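Local coordinates for protein acyl-CoA dehydrogenase (Thermus thermophilus, PDB 2Z1Q) that probably oxidises the acyl chain of acyl-CoA thioesters to the 2,3-unsaturated product, using bound FAD as the electron carrier, at residues B[145-150]-B[191-196]; B[161-166]-B[174-179]. All coordinates share one frame; numbering follows the deposited sequence.

In the fold
Both interactions belong to the mixed beta sheet of the middle domain, their centres about 10 Å apart. Along the chain the order is 145-150, 161-166, 174-179, 191-196, so in sequence the hairpin of interaction 2 falls between the two strands of interaction 1. In space, strand 190-197 joins them: it runs parallel to strand 144-147 and also to strand 163-166, which pairs in turn with strand 172-183. The two contacts meet directly where E150, just after the flavin-binding turn, takes the ammonium group of K179 in a salt bridge and probably a hydrogen bond from T162. The loop that grips the flavin is thereby tied to the hairpin farther from the cofactor.

Interaction 1 of 2, residues B[145-150]-B[191-196]; sequences AYCLTE and FTVFAK. With FAD (flavin-adenine dinucleotide), chain D.
F194 lies against L148 and Y146. Its CB sits 3.9 Å from CD1 of L148, and the same methyl lies 3.8 Å from CG of F194, leaning off-centre against the ring in a CH-pi contact. Because CG is turned beside the backbone N (chi1 -66°), the ring swings back over the neighbouring strand. There the ring edge at CD1 of F194 meets the carbonyl O of C147, which lies in the ring plane 3.5 Å away. Farther out, CE1 of F194 touches CE1 of Y146 at 3.4 Å, and CZ ends beside the tyrosine OH. The two rings make an offset edge-to-face pair with planes at 70°, the phenylalanine supplying the edge. I255 of helix 252-288 and F202 also pack on F194, a buried place that suits a wholly apolar ring.

Strand 145-147 and residues 191-193 form a parallel pair in the middle-domain beta sheet of the acyl-CoA dehydrogenase fold, with T192 bonded by its N to A145 O and by its O to C147 N; F194 N continues the pattern to C147 O. Where strand 144-147 ends, its backbone turns to the flavin: Y146 O accepts N3-H of the FAD at 2.8 Å, while the amides of L148 and T149 both donate to FAD O2. Two N-H groups on this oxygen would probably help to stabilise negative charge on the reduced flavin. OG1 of T149 and the ribityl O2' of the FAD, 2.7 Å apart, share a hydrogen bond. On the sheet face bearing A145, C147 and V193, CD1 of F191 lies 3.4 Å from CB of the small A145, and SG of C147 approaches the ring edge.

Interaction 2 of 2, residues B[161-166]-B[174-179]; sequences KTRATL and ILNGVK
R163 and N176 face each other as stacked flat groups, the guanidinium and amide planes only 23° apart. The arginine chain starts from the crowded position between backbone N and carbonyl carbon (chi1 51°), then runs extended to NE, which carries the guanidinium across its partner: N176 CB lies over one face, 3.6 Å from R163 CZ. The long arginine suits this exposed face; D237 N holds OD1 of N176. On the same face T165 crosses I174 obliquely, its OG1 3.9 Å from I174 CB.

The strands form an antiparallel beta hairpin, with R163-N176 and T165-I174 as hydrogen-bonded pairs. R163 N reaches N176 O at 2.7 Å, and I174 N bonds nearly straight to T165 O (174°). Between them, A164 and L175 make a non-hydrogen-bonded pair on the buried face, A164 CB packed tightly 3.2 Å from L175 CD2.

At the far end T162 and K179 cross at about a right angle. K179, bent about its CB-CG and CG-CD bonds, lays CD 3.3 Å from T162 OG1, and both polar ends turn to the carboxylate of E150. T162 OG1 lies 3.5 Å from G177 CA, where a CB would clash and the backbone angles alone call for glycine.

Interaction 1 of 2, residues B[145-150]-B[191-196]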
ATOM      1  N   ALA B 145     -26.737  -9.983 -11.602  1.00 25.05           N
ATOM      2  CA  ALA B 145     -26.065  -9.824 -10.316  1.00 25.00           C
ATOM      3  C   ALA B 145     -25.882 -11.205  -9.693  1.00 25.78           C
ATOM      4  O   ALA B 145     -26.643 -12.137  -9.977  1.00 26.59           O
ATOM      5  CB  ALA B 145     -26.883  -8.932  -9.388  1.00 23.69           C
ATOM      6  N   TYR B 146     -24.882 -11.319  -8.827  1.00 25.00           N
ATOM      7  CA  TYR B 146     -24.534 -12.573  -8.169  1.00 25.00           C
ATOM      8  C   TYR B 146     -24.634 -12.366  -6.661  1.00 26.20           C
ATOM      9  O   TYR B 146     -23.939 -11.519  -6.102  1.00 26.34           O
ATOM     10  CB  TYR B 146     -23.095 -12.914  -8.548  1.00 24.15           C
ATOM     11  CG  TYR B 146     -22.615 -14.281  -8.161  1.00 22.66           C
ATOM     12  CD1 TYR B 146     -23.054 -15.413  -8.834  1.00 22.33           C
ATOM     13  CD2 TYR B 146     -21.644 -14.435  -7.170  1.00 23.08           C
ATOM     14  CE1 TYR B 146     -22.529 -16.676  -8.538  1.00 22.44           C
ATOM     15  CE2 TYR B 146     -21.118 -15.673  -6.867  1.00 20.06           C
ATOM     16  CZ  TYR B 146     -21.558 -16.791  -7.551  1.00 21.90           C
ATOM     17  OH  TYR B 146     -21.017 -18.017  -7.246  1.00 23.07           O
ATOM     18  N   CYS B 147     -25.478 -13.152  -6.009  1.00 26.77           N
ATOM     19  CA  CYS B 147     -25.683 -13.005  -4.577  1.00 27.73           C
ATOM     20  C   CYS B 147     -25.279 -14.228  -3.776  1.00 27.35           C
ATOM     21  O   CYS B 147     -26.082 -15.119  -3.517  1.00 27.07           O
ATOM     22  CB  CYS B 147     -27.148 -12.655  -4.305  1.00 30.16           C
ATOM     23  SG  CYS B 147     -27.546 -11.052  -4.813  1.00 32.97           S
ATOM     24  N   LEU B 148     -24.022 -14.235  -3.357  1.00 25.43           N
ATOM     25  CA  LEU B 148     -23.481 -15.335  -2.600  1.00 24.53           C
ATOM     26  C   LEU B 148     -23.103 -14.931  -1.180  1.00 23.97           C
ATOM     27  O   LEU B 148     -23.512 -15.568  -0.224  1.00 22.53           O
ATOM     28  CB  LEU B 148     -22.266 -15.895  -3.330  1.00 26.28           C
ATOM     29  CG  LEU B 148     -21.493 -16.986  -2.594  1.00 27.54           C
ATOM     30  CD1 LEU B 148     -22.476 -18.028  -2.105  1.00 28.98           C
ATOM     31  CD2 LEU B 148     -20.449 -17.614  -3.507  1.00 26.60           C
ATOM     32  N   THR B 149     -22.319 -13.868  -1.069  1.00 24.85           N
ATOM     33  CA  THR B 149     -21.849 -13.380   0.219  1.00 26.14           C
ATOM     34  C   THR B 149     -22.964 -12.894   1.153  1.00 26.57           C
ATOM     35  O   THR B 149     -23.965 -12.347   0.707  1.00 25.62           O
ATOM     36  CB  THR B 149     -20.822 -12.238   0.005  1.00 24.31           C
ATOM     37  OG1 THR B 149     -19.667 -12.756  -0.666  1.00 24.09           O
ATOM     38  CG2 THR B 149     -20.399 -11.637   1.335  1.00 23.38           C
ATOM     39  N   GLU B 150     -22.778 -13.111   2.449  1.00 27.48           N
ATOM     40  CA  GLU B 150     -23.746 -12.673   3.454  1.00 29.54           C
ATOM     41  C   GLU B 150     -22.984 -11.987   4.590  1.00 30.69           C
ATOM     42  O   GLU B 150     -21.764 -12.129   4.698  1.00 31.13           O
ATOM     43  CB  GLU B 150     -24.550 -13.872   3.990  1.00 30.97           C
ATOM     44  CG  GLU B 150     -25.327 -14.615   2.894  1.00 33.61           C
ATOM     45  CD  GLU B 150     -26.280 -15.671   3.438  1.00 35.30           C
ATOM     46  OE1 GLU B 150     -26.469 -15.754   4.670  1.00 34.44           O
ATOM     47  OE2 GLU B 150     -26.851 -16.419   2.617  1.00 37.61           O
ATOM     48  N   PHE B 191     -31.041 -11.913 -10.777  1.00 28.72           N
ATOM     49  CA  PHE B 191     -30.223 -12.203  -9.600  1.00 28.82           C
ATOM     50  C   PHE B 191     -30.014 -13.700  -9.369  1.00 29.37           C
ATOM     51  O   PHE B 191     -30.982 -14.456  -9.263  1.00 30.47           O
ATOM     52  CB  PHE B 191     -30.879 -11.612  -8.333  1.00 27.07           C
ATOM     53  CG  PHE B 191     -30.751 -10.120  -8.204  1.00 26.28           C
ATOM     54  CD1 PHE B 191     -29.689  -9.569  -7.493  1.00 25.83           C
ATOM     55  CD2 PHE B 191     -31.699  -9.265  -8.765  1.00 25.71           C
ATOM     56  CE1 PHE B 191     -29.571  -8.188  -7.343  1.00 23.34           C
ATOM     57  CE2 PHE B 191     -31.588  -7.875  -8.611  1.00 25.77           C
ATOM     58  CZ  PHE B 191     -30.524  -7.342  -7.901  1.00 23.70           C
ATOM     59  N   THR B 192     -28.760 -14.132  -9.277  1.00 28.59           N
ATOM     60  CA  THR B 192     -28.481 -15.543  -8.983  1.00 29.79           C
ATOM     61  C   THR B 192     -28.220 -15.577  -7.467  1.00 30.17           C
ATOM     62  O   THR B 192     -27.194 -15.084  -6.995  1.00 30.76           O
ATOM     63  CB  THR B 192     -27.245 -16.071  -9.783  1.00 28.51           C
ATOM     64  OG1 THR B 192     -27.555 -16.092 -11.178  1.00 28.36           O
ATOM     65  CG2 THR B 192     -26.883 -17.483  -9.349  1.00 28.34           C
ATOM     66  N   VAL B 193     -29.159 -16.132  -6.704  1.00 31.40           N
ATOM     67  CA  VAL B 193     -29.025 -16.169  -5.249  1.00 30.74           C
ATOM     68  C   VAL B 193     -28.776 -17.554  -4.684  1.00 31.91           C
ATOM     69  O   VAL B 193     -29.408 -18.523  -5.106  1.00 32.02           O
ATOM     70  CB  VAL B 193     -30.288 -15.612  -4.588  1.00 30.74           C
ATOM     71  CG1 VAL B 193     -30.094 -15.481  -3.068  1.00 30.07           C
ATOM     72  CG2 VAL B 193     -30.637 -14.292  -5.227  1.00 28.44           C
ATOM     73  N   PHE B 194     -27.876 -17.654  -3.710  1.00 31.14           N
ATOM     74  CA  PHE B 194     -27.599 -18.948  -3.106  1.00 32.19           C
ATOM     75  C   PHE B 194     -28.296 -19.091  -1.755  1.00 33.30           C
ATOM     76  O   PHE B 194     -28.263 -18.181  -0.920  1.00 32.42           O
ATOM     77  CB  PHE B 194     -26.083 -19.163  -2.949  1.00 31.50           C
ATOM     78  CG  PHE B 194     -25.353 -19.275  -4.260  1.00 30.53           C
ATOM     79  CD1 PHE B 194     -25.221 -18.168  -5.095  1.00 31.18           C
ATOM     80  CD2 PHE B 194     -24.826 -20.490  -4.672  1.00 30.53           C
ATOM     81  CE1 PHE B 194     -24.573 -18.274  -6.319  1.00 31.64           C
ATOM     82  CE2 PHE B 194     -24.168 -20.605  -5.904  1.00 30.84           C
ATOM     83  CZ  PHE B 194     -24.043 -19.493  -6.725  1.00 31.32           C
ATOM     84  N   ALA B 195     -28.948 -20.237  -1.563  1.00 34.06           N
ATOM     85  CA  ALA B 195     -29.663 -20.543  -0.326  1.00 34.10           C
ATOM     86  C   ALA B 195     -29.669 -22.042  -0.088  1.00 36.14           C
ATOM     87  O   ALA B 195     -29.376 -22.832  -0.993  1.00 35.76           O
ATOM     88  CB  ALA B 195     -31.090 -20.028  -0.393  1.00 33.66           C
ATOM     89  N   LYS B 196     -30.012 -22.440   1.128  1.00 36.84           N
ATOM     90  CA  LYS B 196     -30.057 -23.850   1.446  1.00 40.68           C
ATOM     91  C   LYS B 196     -31.491 -24.295   1.690  1.00 42.05           C
ATOM     92  O   LYS B 196     -32.224 -23.672   2.459  1.00 42.21           O
ATOM     93  CB  LYS B 196     -29.193 -24.133   2.670  1.00 41.23           C
ATOM     94  CG  LYS B 196     -27.713 -23.900   2.427  1.00 41.92           C
ATOM     95  CD  LYS B 196     -26.939 -24.034   3.722  1.00 43.60           C
ATOM     96  CE  LYS B 196     -25.442 -23.880   3.494  1.00 44.24           C
ATOM     97  NZ  LYS B 196     -24.695 -23.878   4.785  1.00 45.08           N
TER
HETATM   98  PA  FAD D 701     -13.465 -11.383   6.260  1.00 58.81           P
HETATM   99  O1A FAD D 701     -13.511 -10.108   5.588  1.00 59.25           O
HETATM  100  O2A FAD D 701     -14.760 -12.195   6.727  1.00 53.71           O
HETATM  101  O5B FAD D 701     -12.166 -12.232   6.046  1.00 55.78           O
HETATM  102  C5B FAD D 701     -11.115 -11.714   6.860  1.00 59.30           C
HETATM  103  C4B FAD D 701     -10.059 -12.765   6.603  1.00 61.19           C
HETATM  104  O4B FAD D 701     -10.096 -13.658   5.563  1.00 62.11           O
HETATM  105  C3B FAD D 701      -8.536 -12.505   7.002  1.00 63.84           C
HETATM  106  O3B FAD D 701      -8.344 -12.679   8.411  1.00 68.54           O
HETATM  107  C2B FAD D 701      -7.995 -13.671   6.078  1.00 63.41           C
HETATM  108  O2B FAD D 701      -6.756 -14.266   6.477  1.00 66.50           O
HETATM  109  C1B FAD D 701      -9.257 -14.446   6.325  1.00 59.22           C
HETATM  110  N9A FAD D 701      -9.389 -15.858   6.119  1.00 54.87           N
HETATM  111  C8A FAD D 701     -10.578 -16.410   5.738  1.00 52.76           C
HETATM  112  N7A FAD D 701     -10.472 -17.685   5.659  1.00 53.63           N
HETATM  113  C5A FAD D 701      -9.206 -18.045   5.960  1.00 52.34           C
HETATM  114  C6A FAD D 701      -8.511 -19.289   6.044  1.00 50.91           C
HETATM  115  N6A FAD D 701      -9.180 -20.462   5.759  1.00 49.90           N
HETATM  116  N1A FAD D 701      -7.197 -19.264   6.398  1.00 50.43           N
HETATM  117  C2A FAD D 701      -6.563 -18.132   6.692  1.00 49.93           C
HETATM  118  N3A FAD D 701      -7.193 -16.976   6.631  1.00 50.47           N
HETATM  119  C4A FAD D 701      -8.485 -16.858   6.285  1.00 52.41           C
HETATM  120  N1  FAD D 701     -20.145 -10.821  -3.226  1.00 35.69           N
HETATM  121  C2  FAD D 701     -20.966 -11.447  -4.097  1.00 36.47           C
HETATM  122  O2  FAD D 701     -21.431 -12.530  -3.777  1.00 34.39           O
HETATM  123  N3  FAD D 701     -21.312 -10.918  -5.297  1.00 37.13           N
HETATM  124  C4  FAD D 701     -20.847  -9.692  -5.721  1.00 36.51           C
HETATM  125  O4  FAD D 701     -21.163  -9.225  -6.788  1.00 37.98           O
HETATM  126  C4X FAD D 701     -19.954  -8.941  -4.805  1.00 38.14           C
HETATM  127  N5  FAD D 701     -19.472  -7.722  -5.100  1.00 36.94           N
HETATM  128  C5X FAD D 701     -18.692  -7.039  -4.222  1.00 36.90           C
HETATM  129  C6  FAD D 701     -18.231  -5.707  -4.517  1.00 38.14           C
HETATM  130  C7  FAD D 701     -17.464  -5.006  -3.571  1.00 37.62           C
HETATM  131  C7M FAD D 701     -17.006  -3.594  -3.881  1.00 37.61           C
HETATM  132  C8  FAD D 701     -17.120  -5.616  -2.323  1.00 37.25           C
HETATM  133  C8M FAD D 701     -16.304  -4.893  -1.274  1.00 36.19           C
HETATM  134  C9  FAD D 701     -17.546  -6.894  -2.036  1.00 35.46           C
HETATM  135  C9A FAD D 701     -18.342  -7.631  -2.965  1.00 38.84           C
HETATM  136  N10 FAD D 701     -18.802  -8.924  -2.630  1.00 39.97           N
HETATM  137  C10 FAD D 701     -19.622  -9.610  -3.503  1.00 37.95           C
HETATM  138  C1' FAD D 701     -18.407  -9.426  -1.339  1.00 43.89           C
HETATM  139  C2' FAD D 701     -17.236 -10.419  -1.355  1.00 47.36           C
HETATM  140  O2' FAD D 701     -17.589 -11.617  -2.031  1.00 50.93           O
HETATM  141  C3' FAD D 701     -17.000 -10.613   0.109  1.00 49.93           C
HETATM  142  O3' FAD D 701     -16.618  -9.319   0.657  1.00 48.91           O
HETATM  143  C4' FAD D 701     -15.896 -11.569   0.466  1.00 49.39           C
HETATM  144  O4' FAD D 701     -16.130 -12.906   0.018  1.00 51.96           O
HETATM  145  C5' FAD D 701     -15.878 -11.427   1.945  1.00 50.08           C
HETATM  146  O5' FAD D 701     -14.926 -12.133   2.565  1.00 45.76           O
HETATM  147  P   FAD D 701     -15.056 -11.472   4.021  1.00 46.08           P
HETATM  148  O1P FAD D 701     -14.956  -9.999   3.845  1.00 39.23           O
HETATM  149  O2P FAD D 701     -16.490 -11.835   4.698  1.00 41.37           O
HETATM  150  O3P FAD D 701     -13.765 -12.081   4.816  1.00 47.90           O
HETATM  151  O   HOH W   1     -27.612 -13.670 -12.222  1.00 30.09           O

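Interaction 2 of 2, residues B[161-166]-B[174-179]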
ATOM      1  N   LYS B 161     -26.564 -18.532   5.177  1.00 37.03           N
ATOM      2  CA  LYS B 161     -27.726 -19.074   5.870  1.00 38.00           C
ATOM      3  C   LYS B 161     -29.082 -18.675   5.300  1.00 36.64           C
ATOM      4  O   LYS B 161     -30.118 -18.975   5.893  1.00 37.68           O
ATOM      5  CB  LYS B 161     -27.668 -18.761   7.370  1.00 40.21           C
ATOM      6  CG  LYS B 161     -27.432 -17.321   7.749  1.00 41.11           C
ATOM      7  CD  LYS B 161     -27.247 -17.234   9.254  1.00 43.15           C
ATOM      8  CE  LYS B 161     -26.821 -15.845   9.692  1.00 45.47           C
ATOM      9  NZ  LYS B 161     -26.757 -15.735  11.182  1.00 45.83           N
ATOM     10  N   THR B 162     -29.085 -18.002   4.156  1.00 35.05           N
ATOM     11  CA  THR B 162     -30.345 -17.636   3.514  1.00 35.93           C
ATOM     12  C   THR B 162     -31.060 -18.977   3.286  1.00 36.92           C
ATOM     13  O   THR B 162     -30.513 -19.880   2.650  1.00 35.19           O
ATOM     14  CB  THR B 162     -30.099 -16.964   2.158  1.00 35.48           C
ATOM     15  OG1 THR B 162     -29.457 -15.701   2.363  1.00 35.62           O
ATOM     16  CG2 THR B 162     -31.407 -16.753   1.418  1.00 35.50           C
ATOM     17  N   ARG B 163     -32.277 -19.096   3.814  1.00 38.43           N
ATOM     18  CA  ARG B 163     -33.048 -20.335   3.718  1.00 40.00           C
ATOM     19  C   ARG B 163     -34.041 -20.424   2.562  1.00 39.43           C
ATOM     20  O   ARG B 163     -34.557 -19.423   2.077  1.00 36.10           O
ATOM     21  CB  ARG B 163     -33.772 -20.598   5.050  1.00 42.71           C
ATOM     22  CG  ARG B 163     -34.587 -19.423   5.600  1.00 46.32           C
ATOM     23  CD  ARG B 163     -34.759 -19.525   7.128  1.00 49.59           C
ATOM     24  NE  ARG B 163     -35.298 -18.291   7.695  1.00 51.65           N
ATOM     25  CZ  ARG B 163     -36.575 -17.935   7.608  1.00 53.57           C
ATOM     26  NH1 ARG B 163     -37.436 -18.729   6.987  1.00 55.67           N
ATOM     27  NH2 ARG B 163     -36.991 -16.782   8.122  1.00 54.50           N
ATOM     28  N   ALA B 164     -34.299 -21.652   2.135  1.00 40.54           N
ATOM     29  CA  ALA B 164     -35.234 -21.899   1.052  1.00 41.26           C
ATOM     30  C   ALA B 164     -36.120 -23.077   1.428  1.00 41.94           C
ATOM     31  O   ALA B 164     -35.632 -24.158   1.751  1.00 40.71           O
ATOM     32  CB  ALA B 164     -34.478 -22.202  -0.239  1.00 38.54           C
ATOM     33  N   THR B 165     -37.427 -22.850   1.397  1.00 44.91           N
ATOM     34  CA  THR B 165     -38.394 -23.895   1.716  1.00 48.31           C
ATOM     35  C   THR B 165     -39.457 -23.998   0.629  1.00 49.67           C
ATOM     36  O   THR B 165     -39.947 -22.986   0.122  1.00 48.16           O
ATOM     37  CB  THR B 165     -39.092 -23.631   3.062  1.00 49.32           C
ATOM     38  OG1 THR B 165     -39.494 -22.259   3.133  1.00 50.41           O
ATOM     39  CG2 THR B 165     -38.160 -23.957   4.220  1.00 50.21           C
ATOM     40  N   LEU B 166     -39.806 -25.232   0.281  1.00 52.33           N
ATOM     41  CA  LEU B 166     -40.810 -25.497  -0.746  1.00 55.40           C
ATOM     42  C   LEU B 166     -42.214 -25.266  -0.194  1.00 57.13           C
ATOM     43  O   LEU B 166     -42.604 -25.880   0.799  1.00 57.27           O
ATOM     44  CB  LEU B 166     -40.688 -26.940  -1.221  1.00 56.61           C
ATOM     45  CG  LEU B 166     -41.515 -27.307  -2.451  1.00 57.65           C
ATOM     46  CD1 LEU B 166     -41.071 -26.447  -3.621  1.00 58.49           C
ATOM     47  CD2 LEU B 166     -41.334 -28.780  -2.774  1.00 57.11           C
ATOM     48  N   ILE B 174     -39.772 -20.549  -1.146  1.00 45.96           N
ATOM     49  CA  ILE B 174     -39.798 -19.302  -0.384  1.00 44.23           C
ATOM     50  C   ILE B 174     -38.409 -18.995   0.153  1.00 42.60           C
ATOM     51  O   ILE B 174     -37.833 -19.783   0.918  1.00 43.12           O
ATOM     52  CB  ILE B 174     -40.773 -19.383   0.801  1.00 44.62           C
ATOM     53  CG1 ILE B 174     -42.121 -19.926   0.333  1.00 44.60           C
ATOM     54  CG2 ILE B 174     -40.946 -17.996   1.416  1.00 42.32           C
ATOM     55  CD1 ILE B 174     -43.104 -20.153   1.454  1.00 47.28           C
ATOM     56  N   LEU B 175     -37.875 -17.845  -0.245  1.00 39.22           N
ATOM     57  CA  LEU B 175     -36.538 -17.443   0.173  1.00 37.08           C
ATOM     58  C   LEU B 175     -36.501 -16.371   1.252  1.00 35.36           C
ATOM     59  O   LEU B 175     -37.200 -15.354   1.178  1.00 34.22           O
ATOM     60  CB  LEU B 175     -35.723 -16.960  -1.037  1.00 36.98           C
ATOM     61  CG  LEU B 175     -35.310 -17.963  -2.117  1.00 38.46           C
ATOM     62  CD1 LEU B 175     -34.242 -17.341  -3.005  1.00 37.00           C
ATOM     63  CD2 LEU B 175     -34.770 -19.222  -1.469  1.00 37.92           C
ATOM     64  N   ASN B 176     -35.658 -16.610   2.251  1.00 32.59           N
ATOM     65  CA  ASN B 176     -35.477 -15.681   3.355  1.00 32.65           C
ATOM     66  C   ASN B 176     -34.001 -15.582   3.737  1.00 32.03           C
ATOM     67  O   ASN B 176     -33.331 -16.592   3.978  1.00 31.99           O
ATOM     68  CB  ASN B 176     -36.318 -16.134   4.558  1.00 32.05           C
ATOM     69  CG  ASN B 176     -37.795 -15.811   4.391  1.00 31.99           C
ATOM     70  OD1 ASN B 176     -38.194 -14.643   4.429  1.00 28.91           O
ATOM     71  ND2 ASN B 176     -38.611 -16.844   4.185  1.00 33.42           N
ATOM     72  N   GLY B 177     -33.487 -14.361   3.787  1.00 31.27           N
ATOM     73  CA  GLY B 177     -32.092 -14.181   4.151  1.00 28.71           C
ATOM     74  C   GLY B 177     -31.562 -12.827   3.739  1.00 27.41           C
ATOM     75  O   GLY B 177     -32.301 -11.997   3.194  1.00 25.45           O
ATOM     76  N   VAL B 178     -30.279 -12.600   3.998  1.00 27.18           N
ATOM     77  CA  VAL B 178     -29.623 -11.339   3.653  1.00 27.45           C
ATOM     78  C   VAL B 178     -28.336 -11.627   2.889  1.00 26.78           C
ATOM     79  O   VAL B 178     -27.534 -12.461   3.307  1.00 26.87           O
ATOM     80  CB  VAL B 178     -29.265 -10.539   4.926  1.00 28.80           C
ATOM     81  CG1 VAL B 178     -28.549  -9.246   4.559  1.00 28.15           C
ATOM     82  CG2 VAL B 178     -30.534 -10.246   5.731  1.00 30.01           C
ATOM     83  N   LYS B 179     -28.154 -10.950   1.757  1.00 27.01           N
ATOM     84  CA  LYS B 179     -26.952 -11.116   0.940  1.00 26.59           C
ATOM     85  C   LYS B 179     -26.194  -9.785   1.008  1.00 27.09           C
ATOM     86  O   LYS B 179     -26.764  -8.722   0.771  1.00 26.64           O
ATOM     87  CB  LYS B 179     -27.329 -11.456  -0.499  1.00 25.00           C
ATOM     88  CG  LYS B 179     -28.409 -12.519  -0.628  1.00 23.82           C
ATOM     89  CD  LYS B 179     -28.038 -13.833   0.037  1.00 24.11           C
ATOM     90  CE  LYS B 179     -26.892 -14.539  -0.656  1.00 25.01           C
ATOM     91  NZ  LYS B 179     -26.563 -15.832   0.022  1.00 25.01           N
TER
HETATM   92  O   HOH W   2     -28.991 -14.405   5.369  1.00 26.12           O